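Local coordinates for protein N-acylethanolamine-hydrolyzing acid amidase beta-subunit (Caenorhabditis elegans, PDB 6DY3) that probably hydrolyses bioactive fatty acid amides such as N-palmitoylethanolamine to ethanolamine and free fatty acids, as the catalytic subunit of an alpha-beta heterodimer formed by autocatalytic cleavage, at residues B[66-71]-B[122-127]; B[134-139]-B[159-164]. One frame throughout, in Å; residues are numbered along the deposited sequence.

Interaction 1. Residues B[66-71]-B[122-127]; sequences VSLNAR and SYIIVA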
ATOM      1  N   VAL B  66      -7.040  -4.419   2.135  1.00 37.10           N
ATOM      2  CA  VAL B  66      -6.459  -3.277   2.829  1.00 35.91           C
ATOM      3  C   VAL B  66      -5.572  -2.501   1.867  1.00 32.03           C
ATOM      4  O   VAL B  66      -4.947  -3.071   0.968  1.00 28.85           O
ATOM      5  CB  VAL B  66      -5.663  -3.712   4.078  1.00 31.75           C
ATOM      6  CG1 VAL B  66      -4.557  -4.662   3.695  1.00 28.39           C
ATOM      7  CG2 VAL B  66      -5.103  -2.499   4.791  1.00 35.82           C
ATOM      8  N   SER B  67      -5.552  -1.179   2.047  1.00 31.38           N
ATOM      9  CA  SER B  67      -4.613  -0.299   1.362  1.00 33.62           C
ATOM     10  C   SER B  67      -4.201   0.822   2.310  1.00 32.49           C
ATOM     11  O   SER B  67      -5.003   1.300   3.118  1.00 33.72           O
ATOM     12  CB  SER B  67      -5.214   0.298   0.077  1.00 31.81           C
ATOM     13  OG  SER B  67      -6.227   1.247   0.366  1.00 30.78           O
ATOM     14  N   LEU B  68      -2.947   1.251   2.198  1.00 27.85           N
ATOM     15  CA  LEU B  68      -2.401   2.285   3.066  1.00 31.16           C
ATOM     16  C   LEU B  68      -2.056   3.523   2.251  1.00 31.23           C
ATOM     17  O   LEU B  68      -1.385   3.427   1.218  1.00 27.90           O
ATOM     18  CB  LEU B  68      -1.159   1.788   3.806  1.00 32.04           C
ATOM     19  CG  LEU B  68      -0.559   2.791   4.789  1.00 29.92           C
ATOM     20  CD1 LEU B  68      -0.223   2.118   6.107  1.00 26.24           C
ATOM     21  CD2 LEU B  68       0.673   3.445   4.183  1.00 31.81           C
ATOM     22  N   ASN B  69      -2.529   4.678   2.714  1.00 31.02           N
ATOM     23  CA  ASN B  69      -2.164   5.971   2.156  1.00 29.17           C
ATOM     24  C   ASN B  69      -1.252   6.693   3.138  1.00 28.81           C
ATOM     25  O   ASN B  69      -1.553   6.772   4.333  1.00 28.48           O
ATOM     26  CB  ASN B  69      -3.401   6.826   1.876  1.00 30.50           C
ATOM     27  CG  ASN B  69      -4.307   6.226   0.821  1.00 35.09           C
ATOM     28  OD1 ASN B  69      -4.129   5.076   0.409  1.00 38.69           O
ATOM     29  ND2 ASN B  69      -5.294   7.006   0.377  1.00 31.86           N
ATOM     30  N   ALA B  70      -0.150   7.229   2.634  1.00 32.14           N
ATOM     31  CA  ALA B  70       0.684   8.075   3.464  1.00 32.61           C
ATOM     32  C   ALA B  70      -0.087   9.335   3.823  1.00 35.37           C
ATOM     33  O   ALA B  70      -0.951   9.796   3.073  1.00 36.81           O
ATOM     34  CB  ALA B  70       1.979   8.429   2.742  1.00 31.75           C
ATOM     35  N   ARG B  71       0.216   9.882   4.996  1.00 36.84           N
ATOM     36  CA  ARG B  71      -0.478  11.054   5.514  1.00 36.99           C
ATOM     37  C   ARG B  71       0.554  12.150   5.715  1.00 38.07           C
ATOM     38  O   ARG B  71       1.492  11.987   6.503  1.00 35.91           O
ATOM     39  CB  ARG B  71      -1.195  10.731   6.825  1.00 37.28           C
ATOM     40  CG  ARG B  71      -2.231  11.737   7.250  1.00 39.33           C
ATOM     41  CD  ARG B  71      -2.917  11.255   8.511  1.00 40.63           C
ATOM     42  NE  ARG B  71      -3.943  12.177   8.979  1.00 44.70           N
ATOM     43  CZ  ARG B  71      -4.605  12.025  10.119  1.00 48.23           C
ATOM     44  NH1 ARG B  71      -4.341  10.989  10.905  1.00 46.90           N
ATOM     45  NH2 ARG B  71      -5.529  12.906  10.477  1.00 52.12           N
ATOM     46  N   SER B 122      -0.869   7.916   8.780  1.00 32.68           N
ATOM     47  CA  SER B 122      -1.299   7.329   7.521  1.00 34.60           C
ATOM     48  C   SER B 122      -2.805   7.117   7.592  1.00 31.85           C
ATOM     49  O   SER B 122      -3.433   7.310   8.636  1.00 27.82           O
ATOM     50  CB  SER B 122      -0.566   6.013   7.249  1.00 34.51           C
ATOM     51  OG  SER B 122      -0.710   5.133   8.347  1.00 35.13           O
ATOM     52  N   TYR B 123      -3.373   6.721   6.460  1.00 30.16           N
ATOM     53  CA  TYR B 123      -4.756   6.279   6.383  1.00 32.73           C
ATOM     54  C   TYR B 123      -4.755   4.821   5.962  1.00 31.13           C
ATOM     55  O   TYR B 123      -4.230   4.482   4.896  1.00 29.05           O
ATOM     56  CB  TYR B 123      -5.556   7.107   5.384  1.00 35.48           C
ATOM     57  CG  TYR B 123      -5.736   8.558   5.762  1.00 38.06           C
ATOM     58  CD1 TYR B 123      -6.563   8.924   6.818  1.00 36.97           C
ATOM     59  CD2 TYR B 123      -5.107   9.567   5.039  1.00 35.27           C
ATOM     60  CE1 TYR B 123      -6.742  10.251   7.154  1.00 37.43           C
ATOM     61  CE2 TYR B 123      -5.285  10.896   5.368  1.00 35.83           C
ATOM     62  CZ  TYR B 123      -6.102  11.230   6.425  1.00 37.15           C
ATOM     63  OH  TYR B 123      -6.279  12.555   6.750  1.00 39.75           O
ATOM     64  N   ILE B 124      -5.356   3.969   6.785  1.00 30.95           N
ATOM     65  CA  ILE B 124      -5.514   2.553   6.480  1.00 28.79           C
ATOM     66  C   ILE B 124      -6.973   2.334   6.111  1.00 28.61           C
ATOM     67  O   ILE B 124      -7.873   2.559   6.931  1.00 30.57           O
ATOM     68  CB  ILE B 124      -5.092   1.666   7.662  1.00 28.74           C
ATOM     69  CG1 ILE B 124      -3.625   1.932   8.014  1.00 30.25           C
ATOM     70  CG2 ILE B 124      -5.307   0.200   7.322  1.00 30.52           C
ATOM     71  CD1 ILE B 124      -3.138   1.222   9.252  1.00 31.41           C
ATOM     72  N   ILE B 125      -7.208   1.903   4.876  1.00 26.13           N
ATOM     73  CA  ILE B 125      -8.550   1.681   4.349  1.00 27.19           C
ATOM     74  C   ILE B 125      -8.767   0.179   4.272  1.00 26.68           C
ATOM     75  O   ILE B 125      -7.997  -0.534   3.618  1.00 25.93           O
ATOM     76  CB  ILE B 125      -8.735   2.342   2.974  1.00 27.48           C
ATOM     77  CG1 ILE B 125      -8.646   3.869   3.090  1.00 28.64           C
ATOM     78  CG2 ILE B 125     -10.061   1.935   2.352  1.00 26.67           C
ATOM     79  CD1 ILE B 125      -7.237   4.428   3.030  1.00 27.50           C
ATOM     80  N   VAL B 126      -9.822  -0.298   4.925  1.00 32.99           N
ATOM     81  CA  VAL B 126     -10.108  -1.722   5.023  1.00 39.29           C
ATOM     82  C   VAL B 126     -11.513  -1.971   4.491  1.00 39.55           C
ATOM     83  O   VAL B 126     -12.448  -1.222   4.800  1.00 37.91           O
ATOM     84  CB  VAL B 126      -9.977  -2.228   6.477  1.00 42.44           C
ATOM     85  CG1 VAL B 126     -10.000  -3.753   6.519  1.00 44.47           C
ATOM     86  CG2 VAL B 126      -8.711  -1.687   7.127  1.00 43.22           C
ATOM     87  N   ALA B 127     -11.657  -3.028   3.695  1.00 38.99           N
ATOM     88  CA  ALA B 127     -12.933  -3.417   3.115  1.00 39.28           C
ATOM     89  C   ALA B 127     -13.251  -4.856   3.497  1.00 42.07           C
ATOM     90  O   ALA B 127     -12.368  -5.719   3.490  1.00 42.74           O
ATOM     91  CB  ALA B 127     -12.908  -3.269   1.591  1.00 34.54           C
TER
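R71 lays its aliphatic stem over one face of the Y123 ring, where strand 66-70 ends and strand 122-127 begins. CG stands anti to the backbone N (chi1 -164°) and the chain runs extended to NE, which carries CD to 4.1 Å from the Y123 ring centroid, a CH-pi contact. The guanidinium plane is tilted 36° from the ring. Its NE bridges to D165, NH1 bonds to N140, and the Y123 hydroxyl bonds to the F164 carbonyl. With an alanine here the stem is gone; the Y123 ring face would probably lose this cover and D165 this charge partner. Behind this corner, S67 pairs with I125 and N69 with Y123 through two backbone bonds each; I125 N to S67 O, 2.9 Å, is nearly straight. V66, L68 and I124 share one face. V66 CG2 lies beside I124 CG2 at 3.7 Å, while L68 CD1 meets I124 CG1 at 3.9 Å. On the other face, I125 CD1 rests against N69 CG at 4.1 Å. The N69 amide bonds to S3 and T162, near the probable nucleophile C1. Helix 92-102 packs on V66 and L68, strand 13-20 packs on the S67 and N69 face, and strand 134-139 flanks strand 122-127.

Interaction 2. Residues B[134-139]-B[159-164]; sequences GVVISR and LVETNF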
ATOM      1  N   GLY B 134     -16.611  -1.415   5.947  1.00 44.70           N
ATOM      2  CA  GLY B 134     -15.703  -0.555   5.218  1.00 41.32           C
ATOM      3  C   GLY B 134     -15.326   0.623   6.090  1.00 39.81           C
ATOM      4  O   GLY B 134     -16.207   1.344   6.566  1.00 42.79           O
ATOM      5  N   VAL B 135     -14.033   0.829   6.331  1.00 35.15           N
ATOM      6  CA  VAL B 135     -13.590   1.820   7.301  1.00 34.30           C
ATOM      7  C   VAL B 135     -12.323   2.504   6.809  1.00 32.65           C
ATOM      8  O   VAL B 135     -11.481   1.900   6.138  1.00 32.56           O
ATOM      9  CB  VAL B 135     -13.342   1.183   8.686  1.00 36.96           C
ATOM     10  CG1 VAL B 135     -12.181   0.185   8.626  1.00 33.75           C
ATOM     11  CG2 VAL B 135     -13.075   2.258   9.726  1.00 40.65           C
ATOM     12  N   VAL B 136     -12.199   3.783   7.147  1.00 31.58           N
ATOM     13  CA  VAL B 136     -10.942   4.510   7.041  1.00 30.02           C
ATOM     14  C   VAL B 136     -10.378   4.626   8.445  1.00 31.84           C
ATOM     15  O   VAL B 136     -11.047   5.144   9.346  1.00 33.17           O
ATOM     16  CB  VAL B 136     -11.133   5.897   6.405  1.00 29.46           C
ATOM     17  CG1 VAL B 136      -9.861   6.718   6.517  1.00 29.00           C
ATOM     18  CG2 VAL B 136     -11.533   5.759   4.948  1.00 28.57           C
ATOM     19  N   ILE B 137      -9.168   4.112   8.645  1.00 33.53           N
ATOM     20  CA  ILE B 137      -8.476   4.209   9.925  1.00 35.47           C
ATOM     21  C   ILE B 137      -7.443   5.321   9.816  1.00 36.52           C
ATOM     22  O   ILE B 137      -6.534   5.260   8.980  1.00 36.61           O
ATOM     23  CB  ILE B 137      -7.817   2.877  10.313  1.00 34.64           C
ATOM     24  CG1 ILE B 137      -8.881   1.781  10.429  1.00 38.88           C
ATOM     25  CG2 ILE B 137      -7.022   3.031  11.614  1.00 36.09           C
ATOM     26  CD1 ILE B 137      -8.320   0.387  10.628  1.00 39.11           C
ATOM     27  N   SER B 138      -7.577   6.332  10.663  1.00 37.39           N
ATOM     28  CA  SER B 138      -6.669   7.470  10.667  1.00 39.64           C
ATOM     29  C   SER B 138      -5.633   7.255  11.760  1.00 39.56           C
ATOM     30  O   SER B 138      -5.947   7.360  12.950  1.00 40.48           O
ATOM     31  CB  SER B 138      -7.431   8.773  10.892  1.00 41.61           C
ATOM     32  OG  SER B 138      -8.432   8.930   9.906  1.00 47.88           O
ATOM     33  N   ARG B 139      -4.403   6.949  11.357  1.00 35.55           N
ATOM     34  CA  ARG B 139      -3.289   6.878  12.293  1.00 35.05           C
ATOM     35  C   ARG B 139      -2.793   8.298  12.524  1.00 38.50           C
ATOM     36  O   ARG B 139      -2.271   8.941  11.605  1.00 35.63           O
ATOM     37  CB  ARG B 139      -2.178   5.982  11.750  1.00 34.03           C
ATOM     38  CG  ARG B 139      -2.605   4.539  11.518  1.00 31.76           C
ATOM     39  CD  ARG B 139      -3.138   3.888  12.790  1.00 32.87           C
ATOM     40  NE  ARG B 139      -2.275   4.124  13.944  1.00 34.35           N
ATOM     41  CZ  ARG B 139      -2.364   3.466  15.093  1.00 37.09           C
ATOM     42  NH1 ARG B 139      -3.273   2.519  15.254  1.00 39.52           N
ATOM     43  NH2 ARG B 139      -1.535   3.755  16.081  1.00 38.67           N
ATOM     44  N   LEU B 159     -16.476   5.608   0.978  1.00 32.43           N
ATOM     45  CA  LEU B 159     -15.435   6.323   1.703  1.00 31.93           C
ATOM     46  C   LEU B 159     -14.291   6.612   0.743  1.00 33.93           C
ATOM     47  O   LEU B 159     -13.893   5.737  -0.033  1.00 32.19           O
ATOM     48  CB  LEU B 159     -14.916   5.515   2.893  1.00 31.68           C
ATOM     49  CG  LEU B 159     -15.885   5.299   4.052  1.00 33.55           C
ATOM     50  CD1 LEU B 159     -15.393   4.184   4.948  1.00 30.23           C
ATOM     51  CD2 LEU B 159     -16.057   6.578   4.839  1.00 36.71           C
ATOM     52  N   VAL B 160     -13.777   7.841   0.786  1.00 34.13           N
ATOM     53  CA  VAL B 160     -12.683   8.275  -0.078  1.00 32.23           C
ATOM     54  C   VAL B 160     -11.632   8.975   0.771  1.00 32.04           C
ATOM     55  O   VAL B 160     -11.960   9.848   1.582  1.00 35.59           O
ATOM     56  CB  VAL B 160     -13.171   9.213  -1.199  1.00 34.66           C
ATOM     57  CG1 VAL B 160     -12.001   9.628  -2.094  1.00 35.21           C
ATOM     58  CG2 VAL B 160     -14.259   8.544  -2.012  1.00 33.27           C
ATOM     59  N   GLU B 161     -10.368   8.629   0.552  1.00 33.58           N
ATOM     60  CA  GLU B 161      -9.286   9.249   1.295  1.00 36.82           C
ATOM     61  C   GLU B 161      -8.052   9.341   0.405  1.00 34.81           C
ATOM     62  O   GLU B 161      -7.817   8.479  -0.443  1.00 37.70           O
ATOM     63  CB  GLU B 161      -8.984   8.460   2.584  1.00 38.44           C
ATOM     64  CG  GLU B 161      -8.223   9.251   3.636  1.00 42.94           C
ATOM     65  CD  GLU B 161      -8.890  10.585   3.961  1.00 46.35           C
ATOM     66  OE1 GLU B 161      -9.946  10.574   4.633  1.00 47.05           O
ATOM     67  OE2 GLU B 161      -8.368  11.640   3.531  1.00 46.00           O
ATOM     68  N   THR B 162      -7.263  10.404   0.601  1.00 30.93           N
ATOM     69  CA  THR B 162      -6.012  10.570  -0.132  1.00 28.35           C
ATOM     70  C   THR B 162      -4.887  10.702   0.886  1.00 28.43           C
ATOM     71  O   THR B 162      -4.742   9.830   1.737  1.00 32.77           O
ATOM     72  CB  THR B 162      -6.104  11.725  -1.117  1.00 31.45           C
ATOM     73  OG1 THR B 162      -6.379  12.941  -0.404  1.00 36.14           O
ATOM     74  CG2 THR B 162      -7.195  11.486  -2.123  1.00 32.22           C
ATOM     75  N   ASN B 163      -4.085  11.771   0.817  1.00 30.65           N
ATOM     76  CA  ASN B 163      -2.850  11.897   1.572  1.00 30.14           C
ATOM     77  C   ASN B 163      -2.853  13.013   2.609  1.00 28.32           C
ATOM     78  O   ASN B 163      -1.896  13.108   3.384  1.00 33.29           O
ATOM     79  CB  ASN B 163      -1.683  12.150   0.607  1.00 34.91           C
ATOM     80  CG  ASN B 163      -1.437  10.987  -0.314  1.00 35.12           C
ATOM     81  OD1 ASN B 163      -1.392  11.155  -1.536  1.00 34.96           O
ATOM     82  ND2 ASN B 163      -1.270   9.797   0.259  1.00 33.76           N
ATOM     83  N   PHE B 164      -3.857  13.877   2.635  1.00 28.87           N
ATOM     84  CA  PHE B 164      -3.783  15.099   3.424  1.00 31.78           C
ATOM     85  C   PHE B 164      -4.931  15.170   4.428  1.00 38.95           C
ATOM     86  O   PHE B 164      -5.760  14.265   4.529  1.00 38.84           O
ATOM     87  CB  PHE B 164      -3.796  16.323   2.506  1.00 34.12           C
ATOM     88  CG  PHE B 164      -2.870  16.205   1.324  1.00 31.03           C
ATOM     89  CD1 PHE B 164      -1.499  16.286   1.485  1.00 28.66           C
ATOM     90  CD2 PHE B 164      -3.376  16.042   0.049  1.00 32.20           C
ATOM     91  CE1 PHE B 164      -0.655  16.183   0.408  1.00 27.08           C
ATOM     92  CE2 PHE B 164      -2.530  15.943  -1.037  1.00 31.19           C
ATOM     93  CZ  PHE B 164      -1.168  16.016  -0.854  1.00 29.54           C
TER
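V136 and L159 meet in an apolar contact between two layered sheets, with no hydrogen bond across it. Strand 134-139 belongs to the antiparallel sheet that also holds 122-127. Strand 159-161 is part of an outermost strand of the other sheet within this chain. The short axes come to 7.8 Å at 29°, too far apart for neighbours in one sheet. This is the sheet-on-sheet packing of the Ntn-hydrolase fold. V136 points toward the other strand and splits its two methyls between two partners. CG1 is anti to the backbone N (chi1 171°) and meets E161 CG at 4.2 Å; CG2, beside the backbone N, meets L159 CB at 4.0 Å. The V136 and L159 side chains lie alongside one another and run opposite ways. L159 CD1 reaches 3.4 Å from G134 O, so the methyl packs mainly on the backbone of G134. The E161 chain bends at chi2 (53°), and its OE1 forms a salt bridge with K169. E161 therefore offers V136 only its methylene, while its carboxylate is engaged elsewhere. The chemistry between the layers is mainly van der Waals packing, so the fit of these two strands probably rests on shape rather than on polar pairing.

Interaction 1 comes first along the chain and closes before interaction 2 opens. Their centres are about 6 Å apart. Interaction 1 pairs neighbours within one antiparallel sheet; interaction 2 joins that sheet to the second one. Strands 122-127 and 134-139 follow each other in sequence and lie side by side, with I124 O 2.7 Å from I137 N, probably a hydrogen bond. The layers also meet where the strands end. A70 O lies 2.8 Å from N163 ND2, a bond to a residue probably important for activity. N163 OD1 in turn bonds to the C1 backbone N. The paired strands and the N163 end of segment 159-164 thus both come close to the probable N-terminal nucleophile.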